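Endo-beta-mannanase (Rhizomucor miehei, PDB 4QP0) probably cleaves internal beta-1,4-mannosidic linkages in mannans, galactomannans and glucomannans as a secreted glycoside hydrolase of family 5. Local coordinates at residues L150-S155 with V159-D164; Q39-M44 with D90-Q95; Y205-D210 with L247-F252. All coordinates share one frame; numbering follows the deposited sequence.

The three contacts tie together outer parts of one TIM barrel. Contacts 1 and 2, with centres about 17 Å apart, meet at D90 of helix 87-98: its OD1 lies 2.5 Å from Y161 OH, a probable hydrogen bond, and its OD2 forms a salt bridge with R152 NH2 at 2.7 Å. Contacts 1 and 3, also about 17 Å apart between centres, touch by packing, with L150 CD1 3.7 Å from D210 CB. Contacts 2 and 3 do not touch; their nearest atoms are about 11 Å apart. Contacts 1 and 3 hold the loops that lead into strands 167-171 and 253-257, away from the C-terminal strand ends where family 5 enzymes carry their active site.

Contact 1 (L150-S155 with V159-D164); sequences LNRENS and VKYKDD
R152 and Y161 lie side by side and point the same way, the arginine chain running over one face of the ring. R152 CB sits 4.2 Å from the ring centroid and only 5° off the normal, a CH-pi contact. With CG anti to the backbone N and the chain extended as far as NE, R152 passes out toward the phenol, where CD comes within 3.5 Å of Y161 OH. The guanidinium is turned 71° from the ring plane, and both polar ends go to D90. N154 CA lies at the ring edge.

N151 and K162 approach at a slant. K162 CG is wedged between its backbone N and carbonyl carbon (chi1 63°), which lays CG against L150 O, beside CB, before the extended chain carries NZ to N151 OD1. That bond is 2.7 Å long and almost collinear with the amide C=O. The aliphatic part of K160 rests on N151 O, its CD 3.8 Å away.

Backbone bonds run alongside: K162 N to L150 O (2.9 Å), Y161 N to R152 O (3.0 Å) and N154 N to V159 O (2.9 Å). The last two make a single beta bridge of E153 and K160, in a tight reversal after helix 136-151. R152 O also receives a CA-H...O contact from K160.

Y161 reaches inward onto I89 and I93 of helix 87-98 and onto I167 and W170 of strand 167-171, while L150 and K162 pack on I209 of helix 192-209.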
ATOM      1  N   LEU A 150       0.513  15.670  -4.140  1.00 32.41           N
ATOM      2  CA  LEU A 150       1.972  15.807  -4.290  1.00 32.95           C
ATOM      3  C   LEU A 150       2.454  17.256  -4.142  1.00 33.16           C
ATOM      4  O   LEU A 150       3.559  17.497  -3.646  1.00 31.41           O
ATOM      5  CB  LEU A 150       2.460  15.248  -5.634  1.00 32.11           C
ATOM      6  CG  LEU A 150       2.102  13.843  -6.130  1.00 32.63           C
ATOM      7  CD1 LEU A 150       3.025  13.446  -7.271  1.00 31.96           C
ATOM      8  CD2 LEU A 150       2.156  12.803  -5.034  1.00 30.96           C
ATOM      9  N   ASN A 151       1.623  18.202  -4.587  1.00 33.10           N
ATOM     10  CA  ASN A 151       1.958  19.626  -4.535  1.00 35.41           C
ATOM     11  C   ASN A 151       1.674  20.298  -3.193  1.00 36.17           C
ATOM     12  O   ASN A 151       2.249  21.346  -2.894  1.00 39.21           O
ATOM     13  CB  ASN A 151       1.255  20.395  -5.660  1.00 36.64           C
ATOM     14  CG  ASN A 151       1.925  20.201  -7.004  1.00 37.49           C
ATOM     15  OD1 ASN A 151       3.134  20.398  -7.143  1.00 38.94           O
ATOM     16  ND2 ASN A 151       1.146  19.813  -8.004  1.00 36.20           N
ATOM     17  N   ARG A 152       0.799  19.699  -2.389  1.00 35.24           N
ATOM     18  CA  ARG A 152       0.401  20.291  -1.120  1.00 33.52           C
ATOM     19  C   ARG A 152       1.598  20.677  -0.267  1.00 32.80           C
ATOM     20  O   ARG A 152       2.518  19.885  -0.092  1.00 33.39           O
ATOM     21  CB  ARG A 152      -0.510  19.347  -0.328  1.00 33.71           C
ATOM     22  CG  ARG A 152      -1.178  20.034   0.853  1.00 33.62           C
ATOM     23  CD  ARG A 152      -1.885  19.077   1.800  1.00 34.55           C
ATOM     24  NE  ARG A 152      -2.096  19.687   3.119  1.00 34.35           N
ATOM     25  CZ  ARG A 152      -3.028  20.600   3.397  1.00 33.68           C
ATOM     26  NH1 ARG A 152      -3.859  21.036   2.459  1.00 33.32           N
ATOM     27  NH2 ARG A 152      -3.129  21.081   4.623  1.00 32.87           N
ATOM     28  N   GLU A 153       1.584  21.903   0.249  1.00 31.76           N
ATOM     29  CA  GLU A 153       2.526  22.297   1.292  1.00 31.82           C
ATOM     30  C   GLU A 153       2.031  21.773   2.642  1.00 31.38           C
ATOM     31  O   GLU A 153       0.836  21.863   2.959  1.00 30.87           O
ATOM     32  CB  GLU A 153       2.674  23.818   1.348  1.00 31.54           C
ATOM     33  CG  GLU A 153       3.763  24.310   2.293  1.00 32.36           C
ATOM     34  CD  GLU A 153       3.780  25.821   2.438  1.00 33.04           C
ATOM     35  OE1 GLU A 153       2.831  26.382   3.031  1.00 33.19           O
ATOM     36  OE2 GLU A 153       4.751  26.446   1.970  1.00 33.29           O
ATOM     37  N   ASN A 154       2.950  21.239   3.439  1.00 31.19           N
ATOM     38  CA  ASN A 154       2.606  20.786   4.778  1.00 31.02           C
ATOM     39  C   ASN A 154       2.340  22.014   5.625  1.00 32.79           C
ATOM     40  O   ASN A 154       3.247  22.811   5.863  1.00 34.92           O
ATOM     41  CB  ASN A 154       3.751  19.974   5.373  1.00 29.59           C
ATOM     42  CG  ASN A 154       3.343  19.207   6.617  1.00 28.86           C
ATOM     43  OD1 ASN A 154       2.826  19.777   7.585  1.00 27.79           O
ATOM     44  ND2 ASN A 154       3.579  17.903   6.598  1.00 27.35           N
ATOM     45  N   SER A 155       1.101  22.166   6.084  1.00 34.85           N
ATOM     46  CA  SER A 155       0.711  23.362   6.839  1.00 36.96           C
ATOM     47  C   SER A 155       1.362  23.455   8.225  1.00 38.55           C
ATOM     48  O   SER A 155       1.318  24.511   8.860  1.00 40.88           O
ATOM     49  CB  SER A 155      -0.815  23.480   6.934  1.00 38.85           C
ATOM     50  OG  SER A 155      -1.365  22.514   7.815  1.00 43.19           O
ATOM     51  N   VAL A 159       6.945  22.017   4.183  1.00 34.68           N
ATOM     52  CA  VAL A 159       7.529  21.147   3.162  1.00 34.68           C
ATOM     53  C   VAL A 159       6.441  20.579   2.246  1.00 35.09           C
ATOM     54  O   VAL A 159       5.456  20.002   2.722  1.00 33.76           O
ATOM     55  CB  VAL A 159       8.321  19.974   3.801  1.00 35.94           C
ATOM     56  CG1 VAL A 159       9.133  19.243   2.743  1.00 36.71           C
ATOM     57  CG2 VAL A 159       9.244  20.468   4.918  1.00 34.47           C
ATOM     58  N   LYS A 160       6.618  20.751   0.935  1.00 35.37           N
ATOM     59  CA  LYS A 160       5.712  20.152  -0.046  1.00 35.15           C
ATOM     60  C   LYS A 160       5.839  18.637   0.061  1.00 35.34           C
ATOM     61  O   LYS A 160       6.925  18.130   0.349  1.00 35.02           O
ATOM     62  CB  LYS A 160       6.042  20.609  -1.469  1.00 35.91           C
ATOM     63  CG  LYS A 160       5.884  22.103  -1.710  1.00 37.64           C
ATOM     64  CD  LYS A 160       5.856  22.439  -3.194  1.00 37.28           C
ATOM     65  CE  LYS A 160       5.961  23.940  -3.412  1.00 38.09           C
ATOM     66  NZ  LYS A 160       5.866  24.306  -4.854  1.00 37.54           N
ATOM     67  N   TYR A 161       4.731  17.924  -0.159  1.00 33.96           N
ATOM     68  CA  TYR A 161       4.715  16.458  -0.083  1.00 32.60           C
ATOM     69  C   TYR A 161       5.774  15.854  -0.990  1.00 32.92           C
ATOM     70  O   TYR A 161       6.607  15.063  -0.533  1.00 33.74           O
ATOM     71  CB  TYR A 161       3.335  15.906  -0.437  1.00 31.78           C
ATOM     72  CG  TYR A 161       2.306  16.033   0.661  1.00 31.88           C
ATOM     73  CD1 TYR A 161       2.467  16.953   1.707  1.00 31.58           C
ATOM     74  CD2 TYR A 161       1.159  15.251   0.647  1.00 31.79           C
ATOM     75  CE1 TYR A 161       1.522  17.072   2.713  1.00 31.68           C
ATOM     76  CE2 TYR A 161       0.200  15.372   1.646  1.00 33.10           C
ATOM     77  CZ  TYR A 161       0.388  16.280   2.676  1.00 32.64           C
ATOM     78  OH  TYR A 161      -0.562  16.388   3.668  1.00 33.43           O
ATOM     79  N   LYS A 162       5.764  16.265  -2.259  1.00 30.80           N
ATOM     80  CA  LYS A 162       6.734  15.786  -3.236  1.00 30.82           C
ATOM     81  C   LYS A 162       8.205  16.031  -2.849  1.00 30.40           C
ATOM     82  O   LYS A 162       9.104  15.379  -3.379  1.00 29.17           O
ATOM     83  CB  LYS A 162       6.438  16.373  -4.613  1.00 29.76           C
ATOM     84  CG  LYS A 162       6.555  17.880  -4.702  1.00 29.94           C
ATOM     85  CD  LYS A 162       6.042  18.367  -6.048  1.00 28.70           C
ATOM     86  CE  LYS A 162       6.379  19.834  -6.265  1.00 30.04           C
ATOM     87  NZ  LYS A 162       5.772  20.393  -7.512  1.00 31.48           N
ATOM     88  N   ASP A 163       8.447  16.973  -1.943  1.00 30.39           N
ATOM     89  CA  ASP A 163       9.812  17.272  -1.519  1.00 31.12           C
ATOM     90  C   ASP A 163      10.111  16.711  -0.127  1.00 31.00           C
ATOM     91  O   ASP A 163      11.190  16.941   0.413  1.00 31.41           O
ATOM     92  CB  ASP A 163      10.080  18.778  -1.562  1.00 31.48           C
ATOM     93  CG  ASP A 163       9.955  19.358  -2.969  1.00 32.96           C
ATOM     94  OD1 ASP A 163      10.376  18.701  -3.948  1.00 31.96           O
ATOM     95  OD2 ASP A 163       9.439  20.487  -3.090  1.00 34.30           O
ATOM     96  N   ASP A 164       9.167  15.955   0.431  1.00 29.69           N
ATOM     97  CA  ASP A 164       9.296  15.465   1.800  1.00 32.18           C
ATOM     98  C   ASP A 164       9.974  14.087   1.940  1.00 30.61           C
ATOM     99  O   ASP A 164       9.363  13.068   1.641  1.00 29.79           O
ATOM    100  CB  ASP A 164       7.933  15.462   2.500  1.00 32.21           C
ATOM    101  CG  ASP A 164       8.057  15.645   3.997  1.00 33.42           C
ATOM    102  OD1 ASP A 164       9.066  15.183   4.572  1.00 34.36           O
ATOM    103  OD2 ASP A 164       7.155  16.264   4.600  1.00 34.40           O
TER

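Contact 2 (Q39-M44 with D90-Q95); sequences QVFSDM and DYIIQQ
F41 reaches from helix 34-47 across to I92 and Q95 of helix 87-98, and its ring makes every close approach between the two segments. Its apolar contacts are two. F41 CZ, the far end of the ring, lies 4.0 Å from I92 CG2, the two side chains crossing at about a right angle. Farther back on the ring, F41 CD2 meets Q95 CB at 3.6 Å. Here too the side chains run nearly perpendicular, and it is the aliphatic base of the glutamine, not its amide, that does the touching. A bend at chi2 (-45°) turns the amide of Q95 off from F41, its plane inclined 41° to the ring.

A second kind of contact is between ring carbons and main-chain atoms. F41 CE2 lies 3.5 Å from I92 O, and CG is 4.1 Å from Q95 O. The phenylalanine therefore packs against the backbone of the facing helix as well as its side chains. The closest CA atoms, those of F41 and Q95, are 7.2 Å apart, and the two segments share just 140 Å² of buried surface, with neither hydrogen bonds nor salt bridges between them.

Within helix 87-98, Q95 CG lies over one face of the Y91 ring, 3.6 Å above its plane and offset toward the rim.

The two helices belong to the outer layer of the TIM barrel. F41 rests as well on V52 of strand 51-55, where M44 of the same helix joins it. I92 touches L103 of strand 102-106 and V37 of helix 34-47, and Y91 packs on Q34 and V37.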
ATOM      1  N   GLN A  39       0.785   7.592  19.250  1.00 45.32           N
ATOM      2  CA  GLN A  39       0.916   6.253  19.826  1.00 43.80           C
ATOM      3  C   GLN A  39       1.430   5.243  18.799  1.00 42.34           C
ATOM      4  O   GLN A  39       2.358   4.483  19.085  1.00 41.24           O
ATOM      5  CB  GLN A  39      -0.430   5.797  20.399  1.00 45.86           C
ATOM      6  CG  GLN A  39      -0.400   4.496  21.187  1.00 47.90           C
ATOM      7  CD  GLN A  39       0.145   4.668  22.593  1.00 50.55           C
ATOM      8  OE1 GLN A  39      -0.608   4.637  23.567  1.00 52.98           O
ATOM      9  NE2 GLN A  39       1.458   4.859  22.706  1.00 48.94           N
ATOM     10  N   VAL A  40       0.831   5.251  17.606  1.00 40.22           N
ATOM     11  CA  VAL A  40       1.259   4.388  16.508  1.00 38.94           C
ATOM     12  C   VAL A  40       2.774   4.483  16.328  1.00 38.36           C
ATOM     13  O   VAL A  40       3.471   3.463  16.348  1.00 38.06           O
ATOM     14  CB  VAL A  40       0.513   4.727  15.197  1.00 40.62           C
ATOM     15  CG1 VAL A  40       1.178   4.087  13.984  1.00 41.49           C
ATOM     16  CG2 VAL A  40      -0.938   4.286  15.289  1.00 41.31           C
ATOM     17  N   PHE A  41       3.281   5.708  16.204  1.00 37.31           N
ATOM     18  CA  PHE A  41       4.698   5.922  15.921  1.00 34.95           C
ATOM     19  C   PHE A  41       5.644   5.542  17.056  1.00 34.78           C
ATOM     20  O   PHE A  41       6.738   5.057  16.791  1.00 35.31           O
ATOM     21  CB  PHE A  41       4.960   7.347  15.428  1.00 33.02           C
ATOM     22  CG  PHE A  41       4.336   7.642  14.095  1.00 33.57           C
ATOM     23  CD1 PHE A  41       4.586   6.822  12.996  1.00 33.38           C
ATOM     24  CD2 PHE A  41       3.491   8.732  13.934  1.00 32.66           C
ATOM     25  CE1 PHE A  41       3.995   7.086  11.768  1.00 32.70           C
ATOM     26  CE2 PHE A  41       2.904   9.005  12.705  1.00 31.22           C
ATOM     27  CZ  PHE A  41       3.155   8.181  11.625  1.00 31.46           C
ATOM     28  N   SER A  42       5.244   5.749  18.306  1.00 35.57           N
ATOM     29  CA  SER A  42       6.114   5.354  19.427  1.00 36.36           C
ATOM     30  C   SER A  42       6.106   3.838  19.657  1.00 36.65           C
ATOM     31  O   SER A  42       7.127   3.261  20.038  1.00 37.85           O
ATOM     32  CB  SER A  42       5.790   6.130  20.710  1.00 36.13           C
ATOM     33  OG  SER A  42       4.400   6.164  20.946  1.00 39.22           O
ATOM     34  N   ASP A  43       4.962   3.194  19.405  1.00 36.43           N
ATOM     35  CA  ASP A  43       4.874   1.731  19.440  1.00 36.75           C
ATOM     36  C   ASP A  43       5.757   1.128  18.347  1.00 37.74           C
ATOM     37  O   ASP A  43       6.552   0.219  18.609  1.00 39.84           O
ATOM     38  CB  ASP A  43       3.429   1.253  19.257  1.00 36.48           C
ATOM     39  CG  ASP A  43       2.542   1.528  20.470  1.00 35.71           C
ATOM     40  OD1 ASP A  43       2.980   2.199  21.432  1.00 36.01           O
ATOM     41  OD2 ASP A  43       1.382   1.061  20.450  1.00 35.93           O
ATOM     42  N   MET A  44       5.618   1.655  17.131  1.00 36.08           N
ATOM     43  CA  MET A  44       6.444   1.261  15.996  1.00 35.18           C
ATOM     44  C   MET A  44       7.916   1.378  16.328  1.00 34.66           C
ATOM     45  O   MET A  44       8.674   0.439  16.108  1.00 35.80           O
ATOM     46  CB  MET A  44       6.127   2.119  14.764  1.00 33.69           C
ATOM     47  CG  MET A  44       4.951   1.636  13.936  1.00 33.50           C
ATOM     48  SD  MET A  44       4.617   2.720  12.527  1.00 34.12           S
ATOM     49  CE  MET A  44       6.011   2.297  11.483  1.00 33.17           C
ATOM     50  N   ASP A  90      -0.974  16.113   7.097  1.00 29.44           N
ATOM     51  CA  ASP A  90       0.117  16.993   7.520  1.00 28.65           C
ATOM     52  C   ASP A  90       0.609  16.595   8.912  1.00 28.64           C
ATOM     53  O   ASP A  90       1.806  16.514   9.159  1.00 27.29           O
ATOM     54  CB  ASP A  90      -0.332  18.467   7.538  1.00 28.71           C
ATOM     55  CG  ASP A  90      -0.567  19.064   6.133  1.00 29.26           C
ATOM     56  OD1 ASP A  90      -0.380  18.387   5.097  1.00 29.76           O
ATOM     57  OD2 ASP A  90      -0.943  20.249   6.069  1.00 29.89           O
ATOM     58  N   TYR A  91      -0.328  16.345   9.818  1.00 31.29           N
ATOM     59  CA  TYR A  91       0.014  15.980  11.182  1.00 33.35           C
ATOM     60  C   TYR A  91       0.657  14.599  11.245  1.00 34.37           C
ATOM     61  O   TYR A  91       1.588  14.378  12.022  1.00 36.58           O
ATOM     62  CB  TYR A  91      -1.207  16.072  12.100  1.00 34.23           C
ATOM     63  CG  TYR A  91      -0.883  15.772  13.549  1.00 35.32           C
ATOM     64  CD1 TYR A  91      -0.274  16.729  14.366  1.00 35.74           C
ATOM     65  CD2 TYR A  91      -1.171  14.522  14.101  1.00 36.09           C
ATOM     66  CE1 TYR A  91       0.032  16.448  15.695  1.00 34.90           C
ATOM     67  CE2 TYR A  91      -0.868  14.233  15.426  1.00 35.04           C
ATOM     68  CZ  TYR A  91      -0.273  15.195  16.215  1.00 35.00           C
ATOM     69  OH  TYR A  91       0.020  14.896  17.524  1.00 35.11           O
ATOM     70  N   ILE A  92       0.170  13.678  10.416  1.00 34.49           N
ATOM     71  CA  ILE A  92       0.735  12.330  10.355  1.00 33.32           C
ATOM     72  C   ILE A  92       2.196  12.375   9.904  1.00 32.64           C
ATOM     73  O   ILE A  92       3.072  11.795  10.559  1.00 34.43           O
ATOM     74  CB  ILE A  92      -0.100  11.394   9.457  1.00 32.68           C
ATOM     75  CG1 ILE A  92      -1.421  11.055  10.148  1.00 32.20           C
ATOM     76  CG2 ILE A  92       0.664  10.111   9.150  1.00 33.94           C
ATOM     77  CD1 ILE A  92      -2.485  10.511   9.214  1.00 33.01           C
ATOM     78  N   ILE A  93       2.453  13.090   8.810  1.00 31.19           N
ATOM     79  CA  ILE A  93       3.808  13.254   8.276  1.00 29.28           C
ATOM     80  C   ILE A  93       4.747  13.865   9.310  1.00 28.87           C
ATOM     81  O   ILE A  93       5.932  13.540   9.339  1.00 27.85           O
ATOM     82  CB  ILE A  93       3.825  14.144   7.014  1.00 28.32           C
ATOM     83  CG1 ILE A  93       2.855  13.615   5.949  1.00 28.63           C
ATOM     84  CG2 ILE A  93       5.232  14.243   6.431  1.00 27.26           C
ATOM     85  CD1 ILE A  93       2.668  14.566   4.781  1.00 27.94           C
ATOM     86  N   GLN A  94       4.207  14.761  10.135  1.00 29.42           N
ATOM     87  CA  GLN A  94       4.988  15.496  11.128  1.00 30.38           C
ATOM     88  C   GLN A  94       5.464  14.559  12.239  1.00 30.41           C
ATOM     89  O   GLN A  94       6.647  14.531  12.564  1.00 30.84           O
ATOM     90  CB  GLN A  94       4.157  16.638  11.717  1.00 30.27           C
ATOM     91  CG  GLN A  94       4.946  17.578  12.614  1.00 30.32           C
ATOM     92  CD  GLN A  94       4.057  18.433  13.495  1.00 31.07           C
ATOM     93  OE1 GLN A  94       4.196  19.658  13.526  1.00 31.39           O
ATOM     94  NE2 GLN A  94       3.140  17.795  14.220  1.00 31.08           N
ATOM     95  N   GLN A  95       4.525  13.796  12.794  1.00 31.43           N
ATOM     96  CA  GLN A  95       4.814  12.832  13.846  1.00 33.29           C
ATOM     97  C   GLN A  95       5.658  11.675  13.337  1.00 34.64           C
ATOM     98  O   GLN A  95       6.472  11.119  14.091  1.00 34.79           O
ATOM     99  CB  GLN A  95       3.521  12.310  14.479  1.00 33.68           C
ATOM    100  CG  GLN A  95       2.716  13.360  15.228  1.00 33.23           C
ATOM    101  CD  GLN A  95       3.574  14.235  16.114  1.00 33.08           C
ATOM    102  OE1 GLN A  95       3.444  15.460  16.101  1.00 33.11           O
ATOM    103  NE2 GLN A  95       4.468  13.615  16.880  1.00 34.57           N
TER

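Contact 3 (Y205-D210 with L247-F252); sequences YIKSID and LSSIDF
The D251 carboxylate is the flat group met by the opposite segment, and K207 NZ comes to it on the syn side of OD2, the side facing the other oxygen. This salt bridge is short, NZ to OD2 measuring 2.7 Å, while OD1 stands farther off at 3.1 Å from the same NZ. The two side chains arrive from opposite directions.

A bend at chi2 (-69°) followed by an extended chain leads the K207 methylenes past S249. K207 CG lies 3.7 Å from S249 OG, and CE is at the same distance, 3.7 Å, from S249 O. S249 sits in a type I turn, L247 to I250, closed by the bond from I250 N to L247 O (3.2 Å).

Both charged ends have second partners: D251 OD2 also accepts from V215 N, and K207 NZ gives a weak bond to H213 O. These bonds tie the ion pair to the backbone at H213 and V215, where strand 214-216 begins.

The arrangement belongs to the (beta/alpha)8 barrel: the end of outer helix 192-209, which leads into strand 214-216, meets the loop that enters another inner strand, 253-257.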
ATOM      1  N   TYR A 205       2.518   9.777 -14.727  1.00 34.09           N
ATOM      2  CA  TYR A 205       1.989  11.068 -14.277  1.00 33.91           C
ATOM      3  C   TYR A 205       2.557  11.469 -12.912  1.00 33.19           C
ATOM      4  O   TYR A 205       2.920  12.629 -12.717  1.00 33.20           O
ATOM      5  CB  TYR A 205       0.459  11.087 -14.261  1.00 33.95           C
ATOM      6  CG  TYR A 205      -0.120  12.428 -13.847  1.00 35.65           C
ATOM      7  CD1 TYR A 205      -0.096  13.524 -14.720  1.00 36.65           C
ATOM      8  CD2 TYR A 205      -0.686  12.608 -12.579  1.00 35.90           C
ATOM      9  CE1 TYR A 205      -0.618  14.755 -14.340  1.00 36.31           C
ATOM     10  CE2 TYR A 205      -1.210  13.833 -12.189  1.00 35.75           C
ATOM     11  CZ  TYR A 205      -1.178  14.900 -13.073  1.00 35.46           C
ATOM     12  OH  TYR A 205      -1.698  16.114 -12.689  1.00 34.65           O
ATOM     13  N   ILE A 206       2.633  10.516 -11.980  1.00 32.25           N
ATOM     14  CA  ILE A 206       3.293  10.760 -10.691  1.00 32.48           C
ATOM     15  C   ILE A 206       4.755  11.155 -10.914  1.00 33.95           C
ATOM     16  O   ILE A 206       5.221  12.141 -10.339  1.00 36.94           O
ATOM     17  CB  ILE A 206       3.183   9.555  -9.717  1.00 32.22           C
ATOM     18  CG1 ILE A 206       1.725   9.333  -9.306  1.00 31.07           C
ATOM     19  CG2 ILE A 206       4.056   9.761  -8.477  1.00 31.40           C
ATOM     20  CD1 ILE A 206       1.485   8.038  -8.557  1.00 32.14           C
ATOM     21  N   LYS A 207       5.464  10.422 -11.769  1.00 33.31           N
ATOM     22  CA  LYS A 207       6.876  10.716 -12.025  1.00 34.55           C
ATOM     23  C   LYS A 207       7.151  12.107 -12.619  1.00 35.66           C
ATOM     24  O   LYS A 207       8.186  12.711 -12.321  1.00 35.91           O
ATOM     25  CB  LYS A 207       7.519   9.621 -12.884  1.00 35.31           C
ATOM     26  CG  LYS A 207       7.789   8.317 -12.138  1.00 36.40           C
ATOM     27  CD  LYS A 207       8.888   8.455 -11.087  1.00 35.14           C
ATOM     28  CE  LYS A 207       9.215   7.101 -10.483  1.00 34.13           C
ATOM     29  NZ  LYS A 207      10.497   7.122  -9.735  1.00 35.53           N
ATOM     30  N   SER A 208       6.227  12.617 -13.438  1.00 35.46           N
ATOM     31  CA  SER A 208       6.381  13.938 -14.057  1.00 34.61           C
ATOM     32  C   SER A 208       6.280  15.092 -13.054  1.00 33.98           C
ATOM     33  O   SER A 208       6.965  16.100 -13.206  1.00 35.83           O
ATOM     34  CB  SER A 208       5.400  14.132 -15.233  1.00 35.59           C
ATOM     35  OG  SER A 208       4.067  14.342 -14.792  1.00 35.58           O
ATOM     36  N   ILE A 209       5.436  14.951 -12.033  1.00 33.44           N
ATOM     37  CA  ILE A 209       5.409  15.918 -10.924  1.00 32.89           C
ATOM     38  C   ILE A 209       6.526  15.660  -9.896  1.00 31.67           C
ATOM     39  O   ILE A 209       7.258  16.572  -9.507  1.00 30.20           O
ATOM     40  CB  ILE A 209       4.046  15.931 -10.195  1.00 34.12           C
ATOM     41  CG1 ILE A 209       2.888  16.224 -11.173  1.00 34.47           C
ATOM     42  CG2 ILE A 209       4.066  16.914  -9.030  1.00 32.41           C
ATOM     43  CD1 ILE A 209       2.694  17.689 -11.520  1.00 35.77           C
ATOM     44  N   ASP A 210       6.657  14.414  -9.463  1.00 31.49           N
ATOM     45  CA  ASP A 210       7.548  14.084  -8.348  1.00 30.96           C
ATOM     46  C   ASP A 210       8.743  13.253  -8.811  1.00 31.19           C
ATOM     47  O   ASP A 210       8.610  12.068  -9.133  1.00 31.24           O
ATOM     48  CB  ASP A 210       6.760  13.357  -7.252  1.00 29.50           C
ATOM     49  CG  ASP A 210       7.607  13.015  -6.017  1.00 29.37           C
ATOM     50  OD1 ASP A 210       8.850  12.898  -6.090  1.00 27.91           O
ATOM     51  OD2 ASP A 210       6.996  12.831  -4.950  1.00 29.68           O
ATOM     52  N   LEU A 247       7.849  -2.054 -15.947  1.00 30.80           N
ATOM     53  CA  LEU A 247       7.694  -0.629 -16.248  1.00 31.44           C
ATOM     54  C   LEU A 247       8.786   0.184 -15.559  1.00 33.02           C
ATOM     55  O   LEU A 247       9.030   0.027 -14.354  1.00 32.63           O
ATOM     56  CB  LEU A 247       6.320  -0.116 -15.796  1.00 31.05           C
ATOM     57  CG  LEU A 247       5.036  -0.702 -16.388  1.00 30.64           C
ATOM     58  CD1 LEU A 247       3.822  -0.160 -15.639  1.00 30.22           C
ATOM     59  CD2 LEU A 247       4.933  -0.397 -17.873  1.00 29.23           C
ATOM     60  N   SER A 248       9.434   1.057 -16.328  1.00 34.41           N
ATOM     61  CA  SER A 248      10.512   1.906 -15.816  1.00 34.63           C
ATOM     62  C   SER A 248       9.960   2.958 -14.860  1.00 34.28           C
ATOM     63  O   SER A 248      10.698   3.548 -14.070  1.00 34.35           O
ATOM     64  CB  SER A 248      11.253   2.575 -16.974  1.00 36.52           C
ATOM     65  OG  SER A 248      10.329   3.175 -17.866  1.00 38.58           O
ATOM     66  N   SER A 249       8.650   3.167 -14.928  1.00 33.80           N
ATOM     67  CA  SER A 249       7.951   4.122 -14.082  1.00 33.20           C
ATOM     68  C   SER A 249       7.613   3.581 -12.682  1.00 31.80           C
ATOM     69  O   SER A 249       7.122   4.324 -11.831  1.00 30.99           O
ATOM     70  CB  SER A 249       6.669   4.547 -14.784  1.00 34.62           C
ATOM     71  OG  SER A 249       6.180   5.748 -14.239  1.00 38.54           O
ATOM     72  N   ILE A 250       7.859   2.290 -12.466  1.00 31.40           N
ATOM     73  CA  ILE A 250       7.603   1.610 -11.188  1.00 30.14           C
ATOM     74  C   ILE A 250       8.940   1.237 -10.547  1.00 29.70           C
ATOM     75  O   ILE A 250       9.711   0.461 -11.116  1.00 29.25           O
ATOM     76  CB  ILE A 250       6.756   0.327 -11.395  1.00 29.71           C
ATOM     77  CG1 ILE A 250       5.437   0.628 -12.139  1.00 29.47           C
ATOM     78  CG2 ILE A 250       6.514  -0.390 -10.073  1.00 30.54           C
ATOM     79  CD1 ILE A 250       4.322   1.209 -11.288  1.00 29.16           C
ATOM     80  N   ASP A 251       9.213   1.777  -9.365  1.00 30.19           N
ATOM     81  CA  ASP A 251      10.523   1.588  -8.721  1.00 31.20           C
ATOM     82  C   ASP A 251      10.655   0.303  -7.920  1.00 31.05           C
ATOM     83  O   ASP A 251      11.730  -0.293  -7.883  1.00 30.82           O
ATOM     84  CB  ASP A 251      10.863   2.779  -7.830  1.00 32.02           C
ATOM     85  CG  ASP A 251      10.874   4.088  -8.592  1.00 33.38           C
ATOM     86  OD1 ASP A 251      11.625   4.202  -9.591  1.00 34.73           O
ATOM     87  OD2 ASP A 251      10.128   4.999  -8.188  1.00 32.07           O
ATOM     88  N   PHE A 252       9.573  -0.103  -7.261  1.00 31.76           N
ATOM     89  CA  PHE A 252       9.532  -1.382  -6.555  1.00 31.50           C
ATOM     90  C   PHE A 252       8.191  -2.098  -6.746  1.00 31.82           C
ATOM     91  O   PHE A 252       7.177  -1.473  -7.067  1.00 32.02           O
ATOM     92  CB  PHE A 252       9.880  -1.216  -5.067  1.00 31.07           C
ATOM     93  CG  PHE A 252       8.889  -0.396  -4.287  1.00 31.60           C
ATOM     94  CD1 PHE A 252       7.836  -1.006  -3.622  1.00 30.91           C
ATOM     95  CD2 PHE A 252       9.023   0.988  -4.196  1.00 32.32           C
ATOM     96  CE1 PHE A 252       6.922  -0.252  -2.902  1.00 31.50           C
ATOM     97  CE2 PHE A 252       8.113   1.748  -3.473  1.00 31.71           C
ATOM     98  CZ  PHE A 252       7.061   1.128  -2.828  1.00 31.56           C
TER